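Local coordinates for protein AvrRxo1-ORF1 (Xanthomonas oryzae pv. oryzicola, PDB 4Z8T) that is a type III effector with a polynucleotide kinase domain, probably phosphorylating its target through a P-loop fold related to zeta toxins, at residues R36-A47 / F107-E115. Residues are numbered along the deposited sequence; the frame is centred on the assembly and turned at random.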
ATOM      1  N   ARG A  36     -30.414  40.245  -7.945  1.00 26.65           N
ATOM      2  CA  ARG A  36     -29.361  39.323  -7.526  1.00 24.60           C
ATOM      3  C   ARG A  36     -28.299  40.072  -6.741  1.00 27.91           C
ATOM      4  O   ARG A  36     -27.748  39.554  -5.771  1.00 25.06           O
ATOM      5  CB  ARG A  36     -28.738  38.608  -8.724  1.00 26.05           C
ATOM      6  CG  ARG A  36     -28.078  37.283  -8.340  1.00 25.84           C
ATOM      7  CD  ARG A  36     -29.114  36.276  -7.893  1.00 21.78           C
ATOM      8  NE  ARG A  36     -28.531  34.956  -7.617  1.00 19.98           N
ATOM      9  CZ  ARG A  36     -29.255  33.900  -7.278  1.00 19.99           C
ATOM     10  NH1 ARG A  36     -30.569  34.027  -7.180  1.00 20.14           N
ATOM     11  NH2 ARG A  36     -28.678  32.721  -7.059  1.00 20.87           N
ATOM     12  N   ARG A  37     -28.032  41.303  -7.168  1.00 26.20           N
ATOM     13  CA  ARG A  37     -27.144  42.215  -6.463  1.00 28.83           C
ATOM     14  C   ARG A  37     -27.627  42.390  -5.028  1.00 28.85           C
ATOM     15  O   ARG A  37     -26.830  42.367  -4.082  1.00 27.10           O
ATOM     16  CB  ARG A  37     -27.151  43.561  -7.198  1.00 32.68           C
ATOM     17  CG  ARG A  37     -25.936  44.438  -6.989  1.00 38.39           C
ATOM     18  CD  ARG A  37     -25.721  45.362  -8.191  1.00 42.17           C
ATOM     19  NE  ARG A  37     -26.941  45.996  -8.676  1.00 46.75           N
ATOM     20  CZ  ARG A  37     -27.246  46.149  -9.963  1.00 44.55           C
ATOM     21  NH1 ARG A  37     -26.421  45.716 -10.903  1.00 46.13           N
ATOM     22  NH2 ARG A  37     -28.381  46.737 -10.311  1.00 48.12           N
ATOM     23  N   LYS A  38     -28.938  42.545  -4.861  1.00 25.53           N
ATOM     24  CA  LYS A  38     -29.524  42.707  -3.534  1.00 25.90           C
ATOM     25  C   LYS A  38     -29.351  41.452  -2.677  1.00 24.39           C
ATOM     26  O   LYS A  38     -29.074  41.552  -1.481  1.00 26.31           O
ATOM     27  CB  LYS A  38     -31.009  43.063  -3.639  1.00 30.67           C
ATOM     28  CG  LYS A  38     -31.297  44.463  -4.165  1.00 34.06           C
ATOM     29  CD  LYS A  38     -32.807  44.714  -4.172  1.00 37.82           C
ATOM     30  CE  LYS A  38     -33.208  45.885  -5.075  1.00 44.10           C
ATOM     31  NZ  LYS A  38     -32.839  47.212  -4.512  1.00 46.39           N
ATOM     32  N   LEU A  39     -29.534  40.285  -3.287  1.00 23.12           N
ATOM     33  CA  LEU A  39     -29.351  39.016  -2.578  1.00 21.42           C
ATOM     34  C   LEU A  39     -27.909  38.884  -2.108  1.00 22.01           C
ATOM     35  O   LEU A  39     -27.647  38.464  -0.970  1.00 21.58           O
ATOM     36  CB  LEU A  39     -29.721  37.834  -3.481  1.00 22.89           C
ATOM     37  CG  LEU A  39     -29.540  36.437  -2.874  1.00 23.69           C
ATOM     38  CD1 LEU A  39     -30.322  36.304  -1.575  1.00 22.43           C
ATOM     39  CD2 LEU A  39     -29.959  35.361  -3.876  1.00 23.01           C
ATOM     40  N   HIS A  40     -26.978  39.246  -2.983  1.00 21.08           N
ATOM     41  CA  HIS A  40     -25.556  39.216  -2.626  1.00 21.41           C
ATOM     42  C   HIS A  40     -25.288  40.077  -1.409  1.00 24.15           C
ATOM     43  O   HIS A  40     -24.583  39.662  -0.487  1.00 23.46           O
ATOM     44  CB  HIS A  40     -24.690  39.709  -3.783  1.00 22.76           C
ATOM     45  CG  HIS A  40     -24.679  38.794  -4.962  1.00 23.32           C
ATOM     46  ND1 HIS A  40     -24.178  39.163  -6.191  1.00 26.54           N
ATOM     47  CD2 HIS A  40     -25.119  37.516  -5.103  1.00 22.13           C
ATOM     48  CE1 HIS A  40     -24.301  38.156  -7.037  1.00 26.67           C
ATOM     49  NE2 HIS A  40     -24.874  37.147  -6.402  1.00 24.38           N
ATOM     50  N   GLU A  41     -25.830  41.292  -1.416  1.00 26.05           N
ATOM     51  CA  GLU A  41     -25.594  42.225  -0.325  1.00 24.66           C
ATOM     52  C   GLU A  41     -26.147  41.675   0.982  1.00 23.39           C
ATOM     53  O   GLU A  41     -25.524  41.800   2.041  1.00 25.70           O
ATOM     54  CB  GLU A  41     -26.202  43.599  -0.659  1.00 27.15           C
ATOM     55  CG  GLU A  41     -25.513  44.279  -1.836  1.00 32.37           C
ATOM     56  CD  GLU A  41     -26.350  45.377  -2.490  1.00 37.01           C
ATOM     57  OE1 GLU A  41     -27.475  45.661  -2.020  1.00 40.38           O
ATOM     58  OE2 GLU A  41     -25.874  45.954  -3.491  1.00 40.67           O
ATOM     59  N   LYS A  42     -27.314  41.049   0.902  1.00 22.67           N
ATOM     60  CA  LYS A  42     -27.948  40.480   2.075  1.00 21.86           C
ATOM     61  C   LYS A  42     -27.107  39.337   2.637  1.00 23.16           C
ATOM     62  O   LYS A  42     -26.869  39.273   3.839  1.00 23.29           O
ATOM     63  CB  LYS A  42     -29.342  39.956   1.742  1.00 24.26           C
ATOM     64  CG  LYS A  42     -30.069  39.437   2.967  1.00 27.44           C
ATOM     65  CD  LYS A  42     -31.412  38.801   2.640  1.00 33.36           C
ATOM     66  CE  LYS A  42     -31.245  37.403   2.070  1.00 34.11           C
ATOM     67  NZ  LYS A  42     -32.531  36.635   2.105  1.00 37.11           N
ATOM     68  N   LEU A  43     -26.666  38.440   1.767  1.00 21.03           N
ATOM     69  CA  LEU A  43     -25.888  37.296   2.232  1.00 21.28           C
ATOM     70  C   LEU A  43     -24.536  37.716   2.806  1.00 21.80           C
ATOM     71  O   LEU A  43     -24.074  37.128   3.794  1.00 21.52           O
ATOM     72  CB  LEU A  43     -25.713  36.268   1.118  1.00 20.01           C
ATOM     73  CG  LEU A  43     -27.037  35.704   0.593  1.00 20.55           C
ATOM     74  CD1 LEU A  43     -26.761  34.644  -0.454  1.00 21.33           C
ATOM     75  CD2 LEU A  43     -27.863  35.125   1.709  1.00 23.83           C
ATOM     76  N   LEU A  44     -23.910  38.725   2.202  1.00 23.08           N
ATOM     77  CA  LEU A  44     -22.616  39.198   2.701  1.00 21.27           C
ATOM     78  C   LEU A  44     -22.788  39.898   4.038  1.00 23.92           C
ATOM     79  O   LEU A  44     -21.939  39.768   4.922  1.00 24.50           O
ATOM     80  CB  LEU A  44     -21.931  40.124   1.693  1.00 22.37           C
ATOM     81  CG  LEU A  44     -21.375  39.423   0.456  1.00 25.95           C
ATOM     82  CD1 LEU A  44     -20.916  40.407  -0.601  1.00 28.22           C
ATOM     83  CD2 LEU A  44     -20.222  38.494   0.847  1.00 26.84           C
ATOM     84  N   ASP A  45     -23.890  40.630   4.198  1.00 22.88           N
ATOM     85  CA  ASP A  45     -24.162  41.276   5.479  1.00 24.01           C
ATOM     86  C   ASP A  45     -24.322  40.241   6.581  1.00 24.12           C
ATOM     87  O   ASP A  45     -23.809  40.413   7.693  1.00 24.18           O
ATOM     88  CB  ASP A  45     -25.424  42.144   5.406  1.00 24.94           C
ATOM     89  CG  ASP A  45     -25.211  43.425   4.626  1.00 31.88           C
ATOM     90  OD1 ASP A  45     -24.048  43.838   4.441  1.00 34.70           O
ATOM     91  OD2 ASP A  45     -26.217  44.033   4.204  1.00 36.90           O
ATOM     92  N   GLN A  46     -25.034  39.161   6.269  1.00 22.82           N
ATOM     93  CA  GLN A  46     -25.265  38.109   7.249  1.00 23.35           C
ATOM     94  C   GLN A  46     -23.949  37.440   7.650  1.00 23.94           C
ATOM     95  O   GLN A  46     -23.668  37.250   8.836  1.00 23.86           O
ATOM     96  CB  GLN A  46     -26.231  37.063   6.692  1.00 26.39           C
ATOM     97  CG  GLN A  46     -27.660  37.571   6.529  1.00 29.46           C
ATOM     98  CD  GLN A  46     -28.588  36.535   5.907  1.00 32.01           C
ATOM     99  OE1 GLN A  46     -28.169  35.421   5.568  1.00 38.26           O
ATOM    100  NE2 GLN A  46     -29.859  36.896   5.761  1.00 37.72           N
ATOM    101  N   ALA A  47     -23.157  37.086   6.648  1.00 22.41           N
ATOM    102  CA  ALA A  47     -21.882  36.402   6.872  1.00 21.15           C
ATOM    103  C   ALA A  47     -20.938  37.291   7.670  1.00 23.39           C
ATOM    104  O   ALA A  47     -20.236  36.835   8.588  1.00 21.65           O
ATOM    105  CB  ALA A  47     -21.259  36.019   5.535  1.00 22.31           C
ATOM    106  N   PHE A 107     -22.689  29.732   1.302  1.00 21.85           N
ATOM    107  CA  PHE A 107     -23.640  30.573   0.554  1.00 19.83           C
ATOM    108  C   PHE A 107     -24.550  29.758  -0.342  1.00 22.99           C
ATOM    109  O   PHE A 107     -25.518  30.297  -0.897  1.00 21.87           O
ATOM    110  CB  PHE A 107     -22.911  31.603  -0.314  1.00 22.00           C
ATOM    111  CG  PHE A 107     -22.131  32.619   0.478  1.00 22.75           C
ATOM    112  CD1 PHE A 107     -22.792  33.611   1.188  1.00 22.50           C
ATOM    113  CD2 PHE A 107     -20.739  32.586   0.512  1.00 25.02           C
ATOM    114  CE1 PHE A 107     -22.096  34.553   1.924  1.00 24.59           C
ATOM    115  CE2 PHE A 107     -20.031  33.525   1.248  1.00 24.72           C
ATOM    116  CZ  PHE A 107     -20.711  34.516   1.952  1.00 22.51           C
ATOM    117  N   LYS A 108     -24.236  28.476  -0.504  1.00 21.40           N
ATOM    118  CA  LYS A 108     -24.872  27.664  -1.540  1.00 21.21           C
ATOM    119  C   LYS A 108     -26.354  27.421  -1.332  1.00 22.12           C
ATOM    120  O   LYS A 108     -27.124  27.506  -2.285  1.00 23.45           O
ATOM    121  CB  LYS A 108     -24.145  26.327  -1.724  1.00 21.37           C
ATOM    122  CG  LYS A 108     -22.866  26.456  -2.531  1.00 23.04           C
ATOM    123  CD  LYS A 108     -22.304  25.082  -2.878  1.00 26.42           C
ATOM    124  CE  LYS A 108     -21.187  25.194  -3.889  1.00 27.32           C
ATOM    125  NZ  LYS A 108     -20.038  25.916  -3.287  1.00 28.71           N
ATOM    126  N   SER A 109     -26.758  27.127  -0.103  1.00 21.97           N
ATOM    127  CA  SER A 109     -28.162  26.865   0.166  1.00 23.13           C
ATOM    128  C   SER A 109     -29.003  28.106  -0.144  1.00 24.30           C
ATOM    129  O   SER A 109     -30.036  28.014  -0.817  1.00 23.22           O
ATOM    130  CB  SER A 109     -28.363  26.445   1.621  1.00 29.57           C
ATOM    131  OG  SER A 109     -29.735  26.219   1.888  1.00 35.55           O
ATOM    132  N   SER A 110     -28.544  29.264   0.324  1.00 22.33           N
ATOM    133  CA  SER A 110     -29.272  30.506   0.091  1.00 21.29           C
ATOM    134  C   SER A 110     -29.348  30.827  -1.395  1.00 22.48           C
ATOM    135  O   SER A 110     -30.393  31.254  -1.891  1.00 21.51           O
ATOM    136  CB  SER A 110     -28.642  31.674   0.853  1.00 25.54           C
ATOM    137  OG  SER A 110     -28.883  31.564   2.246  1.00 27.19           O
ATOM    138  N   LEU A 111     -28.243  30.650  -2.106  1.00 18.95           N
ATOM    139  CA  LEU A 111     -28.248  30.955  -3.538  1.00 18.90           C
ATOM    140  C   LEU A 111     -29.129  29.966  -4.284  1.00 19.95           C
ATOM    141  O   LEU A 111     -29.793  30.321  -5.266  1.00 20.88           O
ATOM    142  CB  LEU A 111     -26.831  30.912  -4.099  1.00 21.58           C
ATOM    143  CG  LEU A 111     -25.915  32.012  -3.565  1.00 19.39           C
ATOM    144  CD1 LEU A 111     -24.501  31.798  -4.079  1.00 21.74           C
ATOM    145  CD2 LEU A 111     -26.432  33.392  -3.987  1.00 22.58           C
ATOM    146  N   ALA A 112     -29.142  28.721  -3.812  1.00 19.22           N
ATOM    147  CA  ALA A 112     -29.923  27.676  -4.466  1.00 23.52           C
ATOM    148  C   ALA A 112     -31.419  27.862  -4.270  1.00 24.13           C
ATOM    149  O   ALA A 112     -32.206  27.499  -5.150  1.00 23.60           O
ATOM    150  CB  ALA A 112     -29.490  26.290  -3.982  1.00 22.27           C
ATOM    151  N   LYS A 113     -31.813  28.416  -3.129  1.00 19.49           N
ATOM    152  CA  LYS A 113     -33.230  28.682  -2.879  1.00 20.43           C
ATOM    153  C   LYS A 113     -33.665  30.023  -3.480  1.00 23.51           C
ATOM    154  O   LYS A 113     -34.821  30.170  -3.884  1.00 22.91           O
ATOM    155  CB  LYS A 113     -33.589  28.566  -1.381  1.00 22.70           C
ATOM    156  CG  LYS A 113     -32.963  29.595  -0.473  1.00 30.26           C
ATOM    157  CD  LYS A 113     -33.376  29.421   1.011  1.00 35.84           C
ATOM    158  CE  LYS A 113     -33.158  30.708   1.823  1.00 34.80           C
ATOM    159  NZ  LYS A 113     -33.613  30.643   3.238  1.00 39.64           N
ATOM    160  N   SER A 114     -32.745  30.989  -3.545  1.00 19.23           N
ATOM    161  CA  SER A 114     -33.024  32.287  -4.185  1.00 19.49           C
ATOM    162  C   SER A 114     -34.240  33.003  -3.579  1.00 22.73           C
ATOM    163  O   SER A 114     -35.005  33.672  -4.298  1.00 23.83           O
ATOM    164  CB  SER A 114     -33.203  32.108  -5.697  1.00 20.20           C
ATOM    165  OG  SER A 114     -32.000  31.667  -6.311  1.00 20.86           O
ATOM    166  N   GLU A 115     -34.407  32.852  -2.264  1.00 22.75           N
ATOM    167  CA  GLU A 115     -35.497  33.463  -1.498  1.00 24.45           C
ATOM    168  C   GLU A 115     -36.886  32.997  -1.916  1.00 24.29           C
ATOM    169  O   GLU A 115     -37.887  33.615  -1.531  1.00 24.24           O
ATOM    170  CB  GLU A 115     -35.417  34.991  -1.546  1.00 24.61           C
ATOM    171  CG  GLU A 115     -34.117  35.571  -1.017  1.00 28.32           C
ATOM    172  CD  GLU A 115     -34.092  37.086  -1.044  1.00 33.81           C
ATOM    173  OE1 GLU A 115     -34.730  37.691  -1.937  1.00 38.47           O
ATOM    174  OE2 GLU A 115     -33.445  37.681  -0.159  1.00 36.60           O
TER
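Phe107 meets Leu43 and Ala47 through CD1, CE1 and CZ of its ring: Phe107 CD1 lies 3.9 Å from Leu43 CB, Phe107 CZ lies 3.9 Å from Ala47 CB, and the carbonyl oxygen of Leu43 sits at the ring edge, in its plane. Ala47, with only a methyl group, lets the ring come close to the helix, while Leu44 CD2 touches Phe107 CZ, the two side chains crossing at about a right angle. With CG of Leu43 anti to its own carbonyl carbon (chi1 -60°), its two methyls straddle Ser110 CB, CD2 at 3.6 Å, and so short a side chain lets them come down onto the helix. Two nearly antiparallel helices are joined here: the axes of 36-47, part of the long helix 34-60, and of 108-113 approach to 11.2 Å. Helix 34-60 leads to strand 66-71, which is followed by a probable Walker A P-loop, consistent with the zeta-toxin family. Leu111 sets CD2 against Leu43 CD1 (3.8 Å), Leu39 CD2 and Arg36 NH2. Its carbonyl oxygen accepts from Arg36 NH2 and, on the opposite face, from OG of Ser114, the first residue to leave helical geometry. Arg36 NH1 donates almost straight to Ser114 OG (2.9 Å). Arg36 NE forms a salt bridge with Glu129 OE2, which also takes a hydrogen bond from His40 NE2. At the more exposed margin, Lys42 NZ meets the anti lone pair of Glu115 OE2 in a 2.7 Å salt bridge.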